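Local coordinates for protein pyruvate kinase (Pseudomonas aeruginosa, PDB 6QXL) that probably catalyses the last step of glycolysis, transferring the phosphate of phosphoenolpyruvate to ADP to give pyruvate and ATP, as other pyruvate kinases do, at residues A[170-175]-A[203-208]; A[197-202]-A[238-243]; A[300-305]-A[330-335]. One frame throughout, in Å; residues are numbered along the deposited sequence.

Interaction 1 (A[170-175]-A[203-208]); sequences PALTDK and EYARRL
Leu172 packs against helix 203-208 through a single methyl: its CD2 meets Leu208 tip to tip, touches the Ala205 backbone and comes near Tyr204. This is the tight part of the contact. Leu172 CD2 to Leu208 CD1 measures 3.3 Å, shorter than two methyls normally tolerate, so its exact value is doubtful, while Leu172 CD2 sits 3.9 Å from Ala205 CA. Alanine suits that site because its small CB lets the leucine come close to the helix surface. At chi1 -80° CG of Leu172 lies beside the backbone N and opposite the carbonyl carbon, which aims the branch at the helix. The two segments belong to the helical layer of the TIM barrel: 170-175 leads into helix 174-185, with Thr173 as its N-cap, and 203-208 is the middle of helix 199-211. Ile180 touches both leucines and extends the apolar patch. On the looser, partly exposed side stands Tyr204, with Leu208 CD1 3.7 Å above one face of its ring, toward the rim. Leu172 CD2 approaches the same ring obliquely, 4.2 Å from Tyr204 CD2. A tyrosine fits such a boundary, its ring lying against the leucines while its OH hydrogen-bonds Lys177 NZ.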
loop_
_atom_site.group_PDB
_atom_site.type_symbol
_atom_site.label_atom_id
_atom_site.label_comp_id
_atom_site.label_asym_id
_atom_site.label_seq_id
_atom_site.Cartn_x
_atom_site.Cartn_y
_atom_site.Cartn_z
ATOM N N PRO A 170 -12.721 34.538 -29.505
ATOM C CA PRO A 170 -12.666 33.277 -30.278
ATOM C C PRO A 170 -11.326 32.547 -30.112
ATOM O O PRO A 170 -10.318 33.146 -30.010
ATOM C CB PRO A 170 -12.890 33.740 -31.712
ATOM C CG PRO A 170 -12.390 35.162 -31.738
ATOM C CD PRO A 170 -12.505 35.735 -30.340
ATOM N N ALA A 171 -11.383 31.215 -30.137
ATOM C CA ALA A 171 -10.171 30.378 -29.977
ATOM C C ALA A 171 -9.220 30.572 -31.175
ATOM O O ALA A 171 -8.007 30.780 -31.006
ATOM C CB ALA A 171 -10.527 28.952 -29.827
ATOM N N LEU A 172 -9.790 30.530 -32.372
ATOM C CA LEU A 172 -9.021 30.763 -33.604
ATOM C C LEU A 172 -9.316 32.139 -34.170
ATOM O O LEU A 172 -10.442 32.465 -34.518
ATOM C CB LEU A 172 -9.275 29.668 -34.638
ATOM C CG LEU A 172 -8.405 28.399 -34.269
ATOM C CD1 LEU A 172 -8.577 27.755 -32.883
ATOM C CD2 LEU A 172 -8.475 27.324 -35.300
ATOM N N THR A 173 -8.245 32.899 -34.339
ATOM C CA THR A 173 -8.304 34.178 -35.042
ATOM C C THR A 173 -8.004 33.961 -36.515
ATOM O O THR A 173 -7.688 32.834 -36.949
ATOM C CB THR A 173 -7.280 35.158 -34.454
ATOM O OG1 THR A 173 -5.933 34.695 -34.680
ATOM C CG2 THR A 173 -7.513 35.299 -32.930
ATOM N N ASP A 174 -8.126 35.026 -37.302
ATOM C CA ASP A 174 -7.788 34.926 -38.728
ATOM C C ASP A 174 -6.298 34.734 -38.928
ATOM O O ASP A 174 -5.879 33.956 -39.778
ATOM C CB ASP A 174 -8.311 36.138 -39.497
ATOM C CG ASP A 174 -9.850 36.181 -39.551
ATOM O OD1 ASP A 174 -10.535 35.147 -39.364
ATOM O OD2 ASP A 174 -10.390 37.271 -39.783
ATOM N N LYS A 175 -5.498 35.412 -38.112
ATOM C CA LYS A 175 -4.058 35.170 -38.108
ATOM C C LYS A 175 -3.764 33.674 -37.903
ATOM O O LYS A 175 -2.963 33.097 -38.636
ATOM C CB LYS A 175 -3.369 36.001 -37.045
ATOM C CG LYS A 175 -1.858 35.814 -37.031
ATOM C CD LYS A 175 -1.237 36.637 -35.895
ATOM C CE LYS A 175 0.284 36.722 -36.076
ATOM N NZ LYS A 175 0.903 35.386 -36.272
ATOM N N GLU A 203 -10.798 20.481 -31.641
ATOM C CA GLU A 203 -11.348 19.785 -32.812
ATOM C C GLU A 203 -11.399 20.714 -34.026
ATOM O O GLU A 203 -11.066 20.301 -35.138
ATOM C CB GLU A 203 -12.726 19.229 -32.512
ATOM C CG GLU A 203 -12.691 17.967 -31.676
ATOM C CD GLU A 203 -13.933 17.785 -30.800
ATOM O OE1 GLU A 203 -14.900 18.572 -30.869
ATOM O OE2 GLU A 203 -13.948 16.827 -29.994
ATOM N N TYR A 204 -11.792 21.968 -33.796
ATOM C CA TYR A 204 -11.789 22.966 -34.848
ATOM C C TYR A 204 -10.383 23.144 -35.431
ATOM O O TYR A 204 -10.186 23.144 -36.647
ATOM C CB TYR A 204 -12.337 24.301 -34.324
ATOM C CG TYR A 204 -12.543 25.381 -35.374
ATOM C CD1 TYR A 204 -12.717 25.075 -36.742
ATOM C CD2 TYR A 204 -12.649 26.719 -34.996
ATOM C CE1 TYR A 204 -12.923 26.066 -37.676
ATOM C CE2 TYR A 204 -12.870 27.719 -35.934
ATOM C CZ TYR A 204 -12.974 27.387 -37.273
ATOM O OH TYR A 204 -13.235 28.336 -38.212
ATOM N N ALA A 205 -9.396 23.273 -34.555
ATOM C CA ALA A 205 -8.018 23.436 -35.011
ATOM C C ALA A 205 -7.541 22.217 -35.797
ATOM O O ALA A 205 -6.823 22.361 -36.787
ATOM C CB ALA A 205 -7.108 23.721 -33.851
ATOM N N ARG A 206 -7.975 21.030 -35.374
ATOM C CA ARG A 206 -7.605 19.798 -36.064
ATOM C C ARG A 206 -8.220 19.739 -37.461
ATOM O O ARG A 206 -7.558 19.325 -38.415
ATOM C CB ARG A 206 -8.030 18.572 -35.253
ATOM C CG ARG A 206 -7.276 17.296 -35.650
ATOM C CD ARG A 206 -7.689 16.118 -34.798
ATOM N NE ARG A 206 -7.138 16.132 -33.435
ATOM C CZ ARG A 206 -5.877 15.811 -33.105
ATOM N NH1 ARG A 206 -4.987 15.487 -34.037
ATOM N NH2 ARG A 206 -5.489 15.824 -31.846
ATOM N N ARG A 207 -9.478 20.169 -37.570
ATOM C CA ARG A 207 -10.162 20.253 -38.856
ATOM C C ARG A 207 -9.368 21.121 -39.818
ATOM O O ARG A 207 -8.982 20.667 -40.894
ATOM C CB ARG A 207 -11.561 20.835 -38.643
ATOM C CG ARG A 207 -12.607 20.512 -39.671
ATOM C CD ARG A 207 -14.025 20.411 -39.074
ATOM N NE ARG A 207 -14.408 21.417 -38.065
ATOM C CZ ARG A 207 -14.780 21.154 -36.794
ATOM N NH1 ARG A 207 -14.896 19.911 -36.311
ATOM N NH2 ARG A 207 -15.187 22.134 -35.997
ATOM N N LEU A 208 -9.065 22.347 -39.396
ATOM C CA LEU A 208 -8.331 23.290 -40.235
ATOM C C LEU A 208 -6.966 22.753 -40.631
ATOM O O LEU A 208 -6.507 22.968 -41.755
ATOM C CB LEU A 208 -8.201 24.636 -39.553
ATOM C CG LEU A 208 -9.541 25.330 -39.210
ATOM C CD1 LEU A 208 -9.293 26.586 -38.391
ATOM C CD2 LEU A 208 -10.327 25.632 -40.496
#

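Interaction 2 (A[197-202]-A[238-243]); sequences RDAKDM and IRASDA
Ala199 and Ala240 bring the two segments together methyl to methyl, with 3.7 Å between Ala199 CB and Ala240 CB. Two alanines are apt here, since their CA atoms stand just 5.4 Å apart and leave little room for longer side chains. The same Ala240 CB also touches Met202, 4.0 Å from its CB.

A second group of contacts sets apolar carbon against polar oxygen without hydrogen bonding. Met202 CB lies 3.9 Å from Ala240 O, and Met202 CE lies 3.8 Å from Ser241 OG. With chi1 at -66° the methionine CG stands beside the backbone N and close to that hydroxyl, and bends at chi2 and chi3 bring CE back to the same oxygen; so flexible a side chain can mould itself to an uneven wall. These pieces belong to the outer part of the TIM barrel: the first turn of helix 199-211 rests on the turn that leaves helix 231-239 for strand 243-247. Beneath them Met202 reaches Leu218 and Ala220 of strand 217-222.

Hydrogen bonds stay on each side of the contact. Ser241 OG bonds back to Leu237 O, tying the turn to the helix it has just left. Across from it, Arg197 N donates to Asp201 OD2 at 2.8 Å, nearly straight at 168° and using the anti lone pair of that oxygen. An acidic residue is well placed in a first helical turn, where the helix dipole would probably steady its charge. Asp198 occupies the N-cap position, and Arg197 NE forms a salt bridge with Glu226.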
loop_
_atom_site.group_PDB
_atom_site.type_symbol
_atom_site.label_atom_id
_atom_site.label_comp_id
_atom_site.label_asym_id
_atom_site.label_seq_id
_atom_site.Cartn_x
_atom_site.Cartn_y
_atom_site.Cartn_z
ATOM N N ARG A 197 -10.427 26.471 -24.563
ATOM C CA ARG A 197 -11.278 26.293 -23.397
ATOM C C ARG A 197 -11.882 24.905 -23.328
ATOM O O ARG A 197 -12.129 24.462 -22.194
ATOM C CB ARG A 197 -12.373 27.345 -23.408
ATOM C CG ARG A 197 -11.686 28.697 -22.960
ATOM C CD ARG A 197 -12.655 29.863 -22.816
ATOM N NE ARG A 197 -12.163 30.940 -21.946
ATOM C CZ ARG A 197 -12.264 32.274 -22.171
ATOM N NH1 ARG A 197 -12.738 32.702 -23.325
ATOM N NH2 ARG A 197 -11.786 33.144 -21.286
ATOM N N ASP A 198 -12.108 24.234 -24.435
ATOM C CA ASP A 198 -12.672 22.879 -24.364
ATOM C C ASP A 198 -12.336 22.113 -25.617
ATOM O O ASP A 198 -11.752 22.648 -26.538
ATOM C CB ASP A 198 -14.205 22.924 -24.163
ATOM C CG ASP A 198 -14.907 23.763 -25.191
ATOM O OD1 ASP A 198 -14.438 23.941 -26.315
ATOM O OD2 ASP A 198 -15.996 24.220 -24.837
ATOM N N ALA A 199 -12.694 20.846 -25.627
ATOM C CA ALA A 199 -12.415 19.969 -26.761
ATOM C C ALA A 199 -12.845 20.560 -28.101
ATOM O O ALA A 199 -12.150 20.311 -29.095
ATOM C CB ALA A 199 -13.062 18.596 -26.548
ATOM N N LYS A 200 -13.921 21.337 -28.140
ATOM C CA LYS A 200 -14.379 21.916 -29.418
ATOM C C LYS A 200 -13.289 22.769 -30.082
ATOM O O LYS A 200 -13.038 22.656 -31.275
ATOM C CB LYS A 200 -15.660 22.739 -29.256
ATOM C CG LYS A 200 -16.863 22.015 -28.694
ATOM C CD LYS A 200 -17.963 22.984 -28.236
ATOM C CE LYS A 200 -19.104 22.328 -27.429
ATOM N NZ LYS A 200 -19.987 21.460 -28.264
ATOM N N ASP A 201 -12.623 23.582 -29.305
ATOM C CA ASP A 201 -11.571 24.477 -29.800
ATOM C C ASP A 201 -10.443 23.675 -30.449
ATOM O O ASP A 201 -9.909 24.071 -31.503
ATOM C CB ASP A 201 -11.033 25.371 -28.709
ATOM C CG ASP A 201 -12.111 26.263 -28.070
ATOM O OD1 ASP A 201 -13.128 26.530 -28.772
ATOM O OD2 ASP A 201 -11.963 26.730 -26.935
ATOM N N MET A 202 -10.105 22.530 -29.852
ATOM C CA MET A 202 -9.067 21.677 -30.403
ATOM C C MET A 202 -9.534 20.906 -31.635
ATOM O O MET A 202 -8.742 20.680 -32.553
ATOM C CB MET A 202 -8.556 20.678 -29.351
ATOM C CG MET A 202 -7.811 21.280 -28.165
ATOM S SD MET A 202 -6.476 22.406 -28.561
ATOM C CE MET A 202 -5.334 21.266 -29.355
ATOM N N ILE A 238 -7.735 17.440 -22.775
ATOM C CA ILE A 238 -6.592 16.543 -22.961
ATOM C C ILE A 238 -6.909 15.472 -24.005
ATOM O O ILE A 238 -6.090 15.178 -24.867
ATOM C CB ILE A 238 -6.175 15.898 -21.626
ATOM C CG1 ILE A 238 -5.521 16.935 -20.727
ATOM C CG2 ILE A 238 -5.218 14.741 -21.850
ATOM C CD1 ILE A 238 -5.149 16.459 -19.347
ATOM N N ARG A 239 -8.090 14.888 -23.919
ATOM C CA ARG A 239 -8.434 13.768 -24.810
ATOM C C ARG A 239 -8.543 14.184 -26.259
ATOM O O ARG A 239 -8.282 13.377 -27.141
ATOM C CB ARG A 239 -9.721 13.085 -24.377
ATOM C CG ARG A 239 -9.479 12.152 -23.252
ATOM C CD ARG A 239 -10.674 11.288 -22.994
ATOM N NE ARG A 239 -10.754 11.009 -21.574
ATOM C CZ ARG A 239 -11.588 11.585 -20.701
ATOM N NH1 ARG A 239 -12.401 12.581 -21.055
ATOM N NH2 ARG A 239 -11.534 11.210 -19.428
ATOM N N ALA A 240 -8.878 15.447 -26.479
ATOM C CA ALA A 240 -8.950 16.015 -27.816
ATOM C C ALA A 240 -7.602 16.403 -28.395
ATOM O O ALA A 240 -7.563 16.949 -29.483
ATOM C CB ALA A 240 -9.868 17.241 -27.796
ATOM N N SER A 241 -6.512 16.174 -27.674
ATOM C CA SER A 241 -5.195 16.610 -28.118
ATOM C C SER A 241 -4.263 15.428 -28.210
ATOM O O SER A 241 -4.605 14.325 -27.837
ATOM C CB SER A 241 -4.608 17.643 -27.163
ATOM O OG SER A 241 -5.600 18.554 -26.711
ATOM N N ASP A 242 -3.088 15.668 -28.750
ATOM C CA ASP A 242 -2.024 14.695 -28.739
ATOM C C ASP A 242 -1.030 14.997 -27.646
ATOM O O ASP A 242 -0.330 14.099 -27.170
ATOM C CB ASP A 242 -1.331 14.677 -30.099
ATOM C CG ASP A 242 -2.308 14.468 -31.232
ATOM O OD1 ASP A 242 -3.043 13.465 -31.214
ATOM O OD2 ASP A 242 -2.382 15.323 -32.119
ATOM N N ALA A 243 -0.947 16.270 -27.252
ATOM C CA ALA A 243 -0.029 16.706 -26.217
ATOM C C ALA A 243 -0.604 17.925 -25.540
ATOM O O ALA A 243 -1.504 18.572 -26.082
ATOM C CB ALA A 243 1.319 17.009 -26.823
#

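Interaction 3 (A[300-305]-A[330-335]); sequences SDVANA and KAMARV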
loop_
_atom_site.group_PDB
_atom_site.type_symbol
_atom_site.label_atom_id
_atom_site.label_comp_id
_atom_site.label_asym_id
_atom_site.label_seq_id
_atom_site.Cartn_x
_atom_site.Cartn_y
_atom_site.Cartn_z
ATOM N N SER A 300 15.698 23.965 -8.914
ATOM C CA SER A 300 14.650 23.223 -8.229
ATOM C C SER A 300 13.390 23.087 -9.083
ATOM O O SER A 300 12.771 22.031 -9.110
ATOM C CB SER A 300 14.303 23.922 -6.904
ATOM O OG SER A 300 13.250 23.263 -6.221
ATOM N N ASP A 301 13.021 24.149 -9.784
ATOM C CA ASP A 301 11.805 24.153 -10.590
ATOM C C ASP A 301 11.894 23.080 -11.684
ATOM O O ASP A 301 10.966 22.285 -11.868
ATOM C CB ASP A 301 11.602 25.534 -11.208
ATOM C CG ASP A 301 10.350 25.629 -12.065
ATOM O OD1 ASP A 301 9.290 25.099 -11.671
ATOM O OD2 ASP A 301 10.423 26.274 -13.133
ATOM N N VAL A 302 13.032 23.041 -12.363
ATOM C CA VAL A 302 13.218 22.121 -13.452
ATOM C C VAL A 302 13.255 20.693 -12.907
ATOM O O VAL A 302 12.585 19.796 -13.414
ATOM C CB VAL A 302 14.499 22.461 -14.245
ATOM C CG1 VAL A 302 14.794 21.375 -15.275
ATOM C CG2 VAL A 302 14.354 23.811 -14.948
ATOM N N ALA A 303 14.049 20.492 -11.873
ATOM C CA ALA A 303 14.185 19.168 -11.287
ATOM C C ALA A 303 12.844 18.628 -10.802
ATOM O O ALA A 303 12.522 17.457 -10.997
ATOM C CB ALA A 303 15.178 19.197 -10.151
ATOM N N ASN A 304 12.046 19.486 -10.192
ATOM C CA ASN A 304 10.754 19.035 -9.715
ATOM C C ASN A 304 9.823 18.698 -10.845
ATOM O O ASN A 304 9.027 17.783 -10.708
ATOM C CB ASN A 304 10.122 20.034 -8.736
ATOM C CG ASN A 304 10.606 19.808 -7.311
ATOM O OD1 ASN A 304 10.251 18.817 -6.698
ATOM N ND2 ASN A 304 11.435 20.690 -6.801
ATOM N N ALA A 305 9.935 19.400 -11.965
ATOM C CA ALA A 305 9.143 19.035 -13.154
ATOM C C ALA A 305 9.552 17.649 -13.660
ATOM O O ALA A 305 8.704 16.861 -14.066
ATOM C CB ALA A 305 9.278 20.076 -14.253
ATOM N N LYS A 330 22.337 23.977 -21.941
ATOM C CA LYS A 330 23.296 23.112 -21.249
ATOM C C LYS A 330 22.921 22.910 -19.782
ATOM O O LYS A 330 22.926 21.785 -19.283
ATOM C CB LYS A 330 24.721 23.648 -21.358
ATOM C CG LYS A 330 25.307 23.512 -22.741
ATOM C CD LYS A 330 26.818 23.759 -22.743
ATOM C CE LYS A 330 27.373 23.768 -24.166
ATOM N NZ LYS A 330 28.688 24.469 -24.238
ATOM N N ALA A 331 22.563 24.004 -19.112
ATOM C CA ALA A 331 22.227 23.940 -17.691
ATOM C C ALA A 331 20.960 23.098 -17.485
ATOM O O ALA A 331 20.924 22.217 -16.626
ATOM C CB ALA A 331 22.039 25.324 -17.121
ATOM N N MET A 332 19.946 23.367 -18.290
ATOM C CA MET A 332 18.706 22.639 -18.198
ATOM C C MET A 332 18.941 21.143 -18.393
ATOM O O MET A 332 18.443 20.317 -17.617
ATOM C CB MET A 332 17.722 23.206 -19.219
ATOM C CG MET A 332 16.383 22.542 -19.242
ATOM S SD MET A 332 15.193 23.515 -20.153
ATOM C CE MET A 332 14.395 24.396 -18.800
ATOM N N ALA A 333 19.745 20.796 -19.389
ATOM C CA ALA A 333 20.054 19.393 -19.664
ATOM C C ALA A 333 20.766 18.719 -18.488
ATOM O O ALA A 333 20.502 17.563 -18.180
ATOM C CB ALA A 333 20.894 19.278 -20.934
ATOM N N ARG A 334 21.654 19.447 -17.833
ATOM C CA ARG A 334 22.417 18.896 -16.722
ATOM C C ARG A 334 21.494 18.635 -15.518
ATOM O O ARG A 334 21.616 17.616 -14.836
ATOM C CB ARG A 334 23.521 19.875 -16.348
ATOM C CG ARG A 334 24.775 19.221 -15.742
ATOM C CD ARG A 334 25.486 20.093 -14.670
ATOM N NE ARG A 334 25.559 21.519 -15.063
ATOM C CZ ARG A 334 24.965 22.563 -14.455
ATOM N NH1 ARG A 334 24.229 22.403 -13.349
ATOM N NH2 ARG A 334 25.082 23.783 -15.004
ATOM N N VAL A 335 20.548 19.539 -15.284
ATOM C CA VAL A 335 19.646 19.395 -14.159
ATOM C C VAL A 335 18.716 18.205 -14.386
ATOM O O VAL A 335 18.436 17.451 -13.451
ATOM C CB VAL A 335 18.872 20.697 -13.913
ATOM C CG1 VAL A 335 17.811 20.511 -12.824
ATOM C CG2 VAL A 335 19.831 21.798 -13.502
#
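No flat group enters the interface between Val302 and Ala303 on one helix and Met332 and Val335 on the other; the nearby amide of Asn304 serves its own helix and the neighbouring subunit. Asn304 ND2 donates to Ser300 O at 3.0 Å from a position 45° out of that carbonyl's plane, while Asn304 N reaches the same oxygen from the opposite face. The bent N-H...O angle, 141°, suggests a modest side-chain bond. The other end of the amide, OD1, is bonded to Lys265 NZ of a second subunit, so both ends of the group are occupied.

Across the contact the side chains meet through apolar carbon alone. Val335 CG1 settles against the backbone of helix 300-305, 3.9 Å from Ala303 N and 4.0 Å from Ala303 CB; alanine leaves it the space. Val302 divides its work: CG1 meets Val335 CG1 at 4.0 Å, and CG2 meets Met332 CE at 3.9 Å. Met332 runs extended, CG anti to its backbone N, and turns at chi3 to bring CE to Val302, the two side chains crossing at about a right angle. These are neighbouring helices of the outer layer of the TIM barrel, following strands 277-281 and 312-315; the axes of the segments 300-305 and 330-335 come within 9.7 Å and cross at -47°.

Because the meeting surfaces are buried and carry no hydrogen bond between them, helix 296-307 and helix 325-340 are held together here by shape and hydrophobic burial, while polar groups of 300-305 face the second subunit.

How the interactions relate
Interactions 1 and 2 share helix 199-211 and have centres 12 Å apart. They touch directly: Arg206 NH2 of the first makes a 3.2 Å salt bridge to Asp242 OD2 of the second, and Ala171 CB packs 3.6 Å from Asp201 CG. Interaction 3 lies on the opposite side of the chain's centre, with its centre 34 Å from that of interaction 1 and 28 Å from that of interaction 2, and adjoins another subunit. The side chains of Met202, in interaction 2, and Met332, in interaction 3, are each about 13 Å from a bound malonate, which probably marks the active site, and Met202 is equally far from the magnesium ion held by Glu223 and Asp250.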